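PDB 6AM0: KLLA0A11308p from Kluyveromyces lactis, which is an EDC3-family protein that probably binds mRNA in the cytoplasm, represented here by its N-terminal Sm-like (LSm) domain. Local coordinates for residues G6-I11 against V59-P64; T20-Q25 against T32-V37. One frame throughout, in Å; residues are numbered along the deposited sequence.

Contact 1 (G6-I11 against V59-P64)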
loop_
_atom_site.group_PDB
_atom_site.type_symbol
_atom_site.label_atom_id
_atom_site.label_comp_id
_atom_site.label_asym_id
_atom_site.label_seq_id
_atom_site.Cartn_x
_atom_site.Cartn_y
_atom_site.Cartn_z
ATOM N N GLY D 6 -17.724 -8.651 -0.960
ATOM C CA GLY D 6 -17.408 -8.431 -2.352
ATOM C C GLY D 6 -15.967 -8.047 -2.611
ATOM O O GLY D 6 -15.535 -8.078 -3.770
ATOM N N TYR D 7 -15.220 -7.676 -1.574
ATOM C CA TYR D 7 -13.815 -7.341 -1.746
ATOM C C TYR D 7 -13.002 -8.596 -2.047
ATOM O O TYR D 7 -13.228 -9.660 -1.464
ATOM C CB TYR D 7 -13.284 -6.649 -0.490
ATOM C CG TYR D 7 -13.646 -5.181 -0.399
ATOM C CD1 TYR D 7 -14.975 -4.778 -0.372
ATOM C CD2 TYR D 7 -12.667 -4.201 -0.321
ATOM C CE1 TYR D 7 -15.320 -3.441 -0.284
ATOM C CE2 TYR D 7 -13.005 -2.859 -0.234
ATOM C CZ TYR D 7 -14.333 -2.485 -0.214
ATOM O OH TYR D 7 -14.682 -1.157 -0.126
ATOM N N GLN D 8 -12.026 -8.453 -2.941
ATOM C CA GLN D 8 -11.126 -9.544 -3.295
ATOM C C GLN D 8 -10.006 -9.625 -2.262
ATOM O O GLN D 8 -9.300 -8.637 -2.032
ATOM C CB GLN D 8 -10.571 -9.313 -4.698
ATOM C CG GLN D 8 -9.795 -10.467 -5.317
ATOM C CD GLN D 8 -10.580 -11.765 -5.376
ATOM O OE1 GLN D 8 -11.802 -11.780 -5.237
ATOM N NE2 GLN D 8 -9.876 -12.864 -5.611
ATOM N N ILE D 9 -9.828 -10.796 -1.649
ATOM C CA ILE D 9 -8.987 -10.935 -0.464
ATOM C C ILE D 9 -7.959 -12.036 -0.694
ATOM O O ILE D 9 -8.250 -13.046 -1.347
ATOM C CB ILE D 9 -9.836 -11.237 0.793
ATOM C CG1 ILE D 9 -10.908 -10.163 0.995
ATOM C CG2 ILE D 9 -8.966 -11.351 2.040
ATOM C CD1 ILE D 9 -10.358 -8.758 1.089
ATOM N N GLU D 10 -6.752 -11.829 -0.160
ATOM C CA GLU D 10 -5.686 -12.823 -0.164
ATOM C C GLU D 10 -5.068 -12.877 1.226
ATOM O O GLU D 10 -4.683 -11.841 1.777
ATOM C CB GLU D 10 -4.628 -12.488 -1.220
ATOM C CG GLU D 10 -3.770 -13.663 -1.657
ATOM C CD GLU D 10 -3.043 -13.392 -2.961
ATOM O OE1 GLU D 10 -3.256 -12.308 -3.547
ATOM O OE2 GLU D 10 -2.262 -14.263 -3.402
ATOM N N ILE D 11 -4.979 -14.083 1.790
ATOM C CA ILE D 11 -4.548 -14.309 3.162
ATOM C C ILE D 11 -3.394 -15.303 3.147
ATOM O O ILE D 11 -3.172 -16.014 2.166
ATOM C CB ILE D 11 -5.704 -14.807 4.066
ATOM C CG1 ILE D 11 -6.270 -16.146 3.575
ATOM C CG2 ILE D 11 -6.816 -13.774 4.134
ATOM C CD1 ILE D 11 -5.767 -17.363 4.332
ATOM N N VAL D 59 -5.519 -7.056 0.480
ATOM C CA VAL D 59 -6.695 -6.939 -0.379
ATOM C C VAL D 59 -6.262 -6.542 -1.785
ATOM O O VAL D 59 -5.364 -5.711 -1.962
ATOM C CB VAL D 59 -7.708 -5.923 0.198
ATOM C CG1 VAL D 59 -7.060 -4.575 0.374
ATOM C CG2 VAL D 59 -8.923 -5.796 -0.699
ATOM N N LEU D 60 -6.906 -7.146 -2.790
ATOM C CA LEU D 60 -6.530 -6.964 -4.188
ATOM C C LEU D 60 -7.525 -6.122 -4.975
ATOM O O LEU D 60 -7.136 -5.118 -5.579
ATOM C CB LEU D 60 -6.377 -8.332 -4.865
ATOM C CG LEU D 60 -5.560 -9.418 -4.169
ATOM C CD1 LEU D 60 -5.638 -10.711 -4.967
ATOM C CD2 LEU D 60 -4.118 -8.979 -3.992
ATOM N N LYS D 61 -8.794 -6.517 -5.025
ATOM C CA LYS D 61 -9.771 -5.837 -5.858
ATOM C C LYS D 61 -10.959 -5.365 -5.028
ATOM O O LYS D 61 -11.226 -5.866 -3.933
ATOM C CB LYS D 61 -10.276 -6.743 -6.994
ATOM C CG LYS D 61 -9.193 -7.498 -7.753
ATOM C CD LYS D 61 -8.869 -6.830 -9.082
ATOM C CE LYS D 61 -8.136 -7.783 -10.018
ATOM N NZ LYS D 61 -6.859 -8.279 -9.433
ATOM N N LEU D 62 -11.659 -4.385 -5.574
ATOM C CA LEU D 62 -12.931 -3.900 -5.059
ATOM C C LEU D 62 -14.066 -4.725 -5.647
ATOM O O LEU D 62 -13.882 -5.459 -6.620
ATOM C CB LEU D 62 -13.088 -2.419 -5.400
ATOM C CG LEU D 62 -12.596 -1.390 -4.377
ATOM C CD1 LEU D 62 -11.176 -1.679 -3.929
ATOM C CD2 LEU D 62 -12.696 0.019 -4.949
ATOM N N PRO D 63 -15.262 -4.651 -5.071
ATOM C CA PRO D 63 -16.391 -5.389 -5.643
ATOM C C PRO D 63 -16.808 -4.775 -6.965
ATOM O O PRO D 63 -16.749 -3.547 -7.129
ATOM C CB PRO D 63 -17.491 -5.231 -4.582
ATOM C CG PRO D 63 -17.120 -3.988 -3.846
ATOM C CD PRO D 63 -15.624 -4.022 -3.788
ATOM N N PRO D 64 -17.215 -5.601 -7.937
ATOM C CA PRO D 64 -17.454 -5.092 -9.302
ATOM C C PRO D 64 -18.337 -3.858 -9.369
ATOM O O PRO D 64 -18.107 -2.994 -10.226
ATOM C CB PRO D 64 -18.102 -6.295 -10.000
ATOM C CG PRO D 64 -17.512 -7.477 -9.300
ATOM C CD PRO D 64 -17.376 -7.064 -7.856
#
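The ring of Y7 takes P63 on one face, where CD of the proline stands 3.5 Å above the ring plane, displaced toward the CD1-CE1 rim in a CH-pi contact. At the ring's edge, near its plane, V59 CG2 lies 4.1 Å from Y7 CD2, and the L62 methyl CD1 comes in obliquely near CE2. This is the junction of the first and last strands of the Sm-like fold: I9 and V59 form an antiparallel non-hydrogen-bonded pair, and beyond V59 the chain runs on along 6-11 as a loop. Y7 CG lies anti to the carbonyl carbon (chi1 -80°), which leaves the ring where proline and valine can both reach it. Proline CD, its hydrogens slightly polarised by the adjoining nitrogen, suits an aromatic face, and V59 CG2 alone, anti to its backbone N, touches both the ring edge and I9 CD1. The backbones are tied through both the N-H and the O of Q8. Its N-H is given to K61 O at 2.9 Å, from above the carbonyl plane, and its own O accepts the N-H of L60 in a nearly straight bond (170°). Beside these bonds, the Q8 and K61 side chains run side by side, CB to CB at 3.5 Å, using their aliphatic parts while their polar ends lead away. G6 suits the turn beside P63 because its positive phi (101°) is easy for glycine, and a side chain would collide with P63 CB. L60 O accepts a hydrogen bond from a basic side chain of another protein's chain, which also packs an apolar group on Y7. Farther along, the extended E10 chain brings its carboxylate across the tip of L60, with OE1 nearer to the leucine's CD1 than to its CD2.

Contact 2 (T20-Q25 against T32-V37)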
loop_
_atom_site.group_PDB
_atom_site.type_symbol
_atom_site.label_atom_id
_atom_site.label_comp_id
_atom_site.label_asym_id
_atom_site.label_seq_id
_atom_site.Cartn_x
_atom_site.Cartn_y
_atom_site.Cartn_z
ATOM N N THR D 20 -6.794 -17.226 -1.791
ATOM C CA THR D 20 -7.437 -16.089 -2.433
ATOM C C THR D 20 -8.921 -16.377 -2.586
ATOM O O THR D 20 -9.303 -17.478 -2.992
ATOM C CB THR D 20 -6.827 -15.804 -3.814
ATOM O OG1 THR D 20 -5.398 -15.745 -3.719
ATOM C CG2 THR D 20 -7.342 -14.485 -4.365
ATOM N N GLY D 21 -9.756 -15.388 -2.281
ATOM C CA GLY D 21 -11.190 -15.598 -2.401
ATOM C C GLY D 21 -11.961 -14.314 -2.198
ATOM O O GLY D 21 -11.396 -13.262 -1.881
ATOM N N THR D 22 -13.277 -14.415 -2.392
ATOM C CA THR D 22 -14.170 -13.270 -2.242
ATOM C C THR D 22 -14.787 -13.272 -0.848
ATOM O O THR D 22 -15.244 -14.312 -0.368
ATOM C CB THR D 22 -15.257 -13.273 -3.319
ATOM O OG1 THR D 22 -16.108 -14.413 -3.147
ATOM C CG2 THR D 22 -14.626 -13.334 -4.699
ATOM N N LEU D 23 -14.793 -12.111 -0.199
ATOM C CA LEU D 23 -15.240 -12.028 1.189
ATOM C C LEU D 23 -16.758 -12.179 1.270
ATOM O O LEU D 23 -17.504 -11.359 0.724
ATOM C CB LEU D 23 -14.781 -10.712 1.814
ATOM C CG LEU D 23 -15.398 -10.278 3.147
ATOM C CD1 LEU D 23 -15.252 -11.371 4.179
ATOM C CD2 LEU D 23 -14.732 -9.014 3.647
ATOM N N LYS D 24 -17.205 -13.236 1.951
ATOM C CA LYS D 24 -18.612 -13.566 2.147
ATOM C C LYS D 24 -19.188 -12.900 3.394
ATOM O O LYS D 24 -20.277 -12.319 3.342
ATOM C CB LYS D 24 -18.767 -15.087 2.253
ATOM C CG LYS D 24 -20.192 -15.591 2.336
ATOM C CD LYS D 24 -21.018 -15.182 1.142
ATOM C CE LYS D 24 -22.048 -16.257 0.826
ATOM N NZ LYS D 24 -21.408 -17.595 0.673
ATOM N N GLN D 25 -18.469 -12.974 4.511
ATOM C CA GLN D 25 -18.804 -12.240 5.724
ATOM C C GLN D 25 -17.620 -12.328 6.675
ATOM O O GLN D 25 -16.825 -13.270 6.616
ATOM C CB GLN D 25 -20.079 -12.787 6.374
ATOM C CG GLN D 25 -19.917 -14.155 6.998
ATOM C CD GLN D 25 -21.128 -14.562 7.805
ATOM O OE1 GLN D 25 -21.859 -13.712 8.313
ATOM N NE2 GLN D 25 -21.353 -15.867 7.925
ATOM N N THR D 32 -15.070 -15.726 6.252
ATOM C CA THR D 32 -15.630 -16.628 5.253
ATOM C C THR D 32 -15.367 -16.086 3.855
ATOM O O THR D 32 -15.538 -14.893 3.598
ATOM C CB THR D 32 -17.140 -16.817 5.460
ATOM O OG1 THR D 32 -17.386 -17.302 6.786
ATOM C CG2 THR D 32 -17.706 -17.806 4.447
ATOM N N LEU D 33 -14.961 -16.980 2.954
ATOM C CA LEU D 33 -14.660 -16.663 1.566
ATOM C C LEU D 33 -15.456 -17.578 0.649
ATOM O O LEU D 33 -15.872 -18.671 1.036
ATOM C CB LEU D 33 -13.164 -16.821 1.260
ATOM C CG LEU D 33 -12.168 -15.979 2.053
ATOM C CD1 LEU D 33 -10.758 -16.513 1.846
ATOM C CD2 LEU D 33 -12.264 -14.516 1.651
ATOM N N THR D 34 -15.662 -17.117 -0.581
ATOM C CA THR D 34 -16.235 -17.928 -1.640
ATOM C C THR D 34 -15.258 -18.017 -2.806
ATOM O O THR D 34 -14.433 -17.116 -3.017
ATOM C CB THR D 34 -17.585 -17.373 -2.124
ATOM O OG1 THR D 34 -17.442 -15.995 -2.481
ATOM C CG2 THR D 34 -18.642 -17.510 -1.039
ATOM N N ASP D 35 -15.357 -19.141 -3.528
ATOM C CA ASP D 35 -14.497 -19.510 -4.661
ATOM C C ASP D 35 -13.011 -19.340 -4.332
ATOM O O ASP D 35 -12.224 -18.803 -5.112
ATOM C CB ASP D 35 -14.904 -18.775 -5.951
ATOM C CG ASP D 35 -14.782 -17.258 -5.870
ATOM O OD1 ASP D 35 -13.705 -16.727 -5.526
ATOM O OD2 ASP D 35 -15.793 -16.584 -6.159
ATOM N N ALA D 36 -12.623 -19.845 -3.163
ATOM C CA ALA D 36 -11.240 -19.739 -2.713
ATOM C C ALA D 36 -10.317 -20.615 -3.556
ATOM O O ALA D 36 -10.533 -21.826 -3.674
ATOM C CB ALA D 36 -11.139 -20.124 -1.241
ATOM N N VAL D 37 -9.293 -19.999 -4.152
ATOM C CA VAL D 37 -8.222 -20.711 -4.847
ATOM C C VAL D 37 -7.015 -20.799 -3.920
ATOM O O VAL D 37 -6.707 -19.848 -3.188
ATOM C CB VAL D 37 -7.865 -20.031 -6.186
ATOM C CG1 VAL D 37 -7.250 -18.655 -5.966
ATOM C CG2 VAL D 37 -6.933 -20.916 -7.009
#
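K24 CG, anti to its backbone N (chi1 -175°), lies 3.9 Å from T32 CG2, a methyl itself anti to the T32 N because OG1 takes the place beside that N (chi1 -57°). The aliphatic CB and CG of the lysine lie along T32 CG2, while bends farther out carry CD, CE and NZ across T34 CG2 at about a right angle. Replacing K24 by an alanine would probably strip T34 CG2 of its lysine contacts and leave a gap beside T32 CG2. In the backbone, K24 N donates to T32 O at 2.9 Å, and T32 N to Q25 O. The Q25 amide is gripped by other chains, OE1 by N46 ND2 of the KLLA0E01827p chain and NE2, weakly, by the backbone of the bound peptide. T22 and T34 exchange backbone bonds, T22 N to T34 O being 3.0 Å and nearly straight (176°), whereas their hydroxyls are doubtfully placed. G21 fits where a side chain would crowd L33 CB and A36, and D35 takes the left-handed backbone at the corner. T20 N reaches V37 O at 3.0 Å. Two beta bulges and this corner probably contribute to the strongly bent antiparallel sheet of the Sm fold.

Overall arrangement
From the N terminus, the chain enters strand 8-12 through 6-11, which supplies one half of contact 1, and then turns back into strand 18-26, its neighbour in the sheet. From there it folds through strands 30-33 and 36-38, where contact 2 closes a short hairpin loop. Strands 43-50 and 56-59 follow before 59-64 returns to the start, so contact 1 closes a much longer loop, and contact 2 lies wholly within it. Their centres are 9 Å apart, and they meet directly through strands 8-12 and 18-26: I9 N probably bonds to G21 O. Contact 1 thus brings the two ends of the domain together, while contact 2 links the middle strands of the same curved sheet.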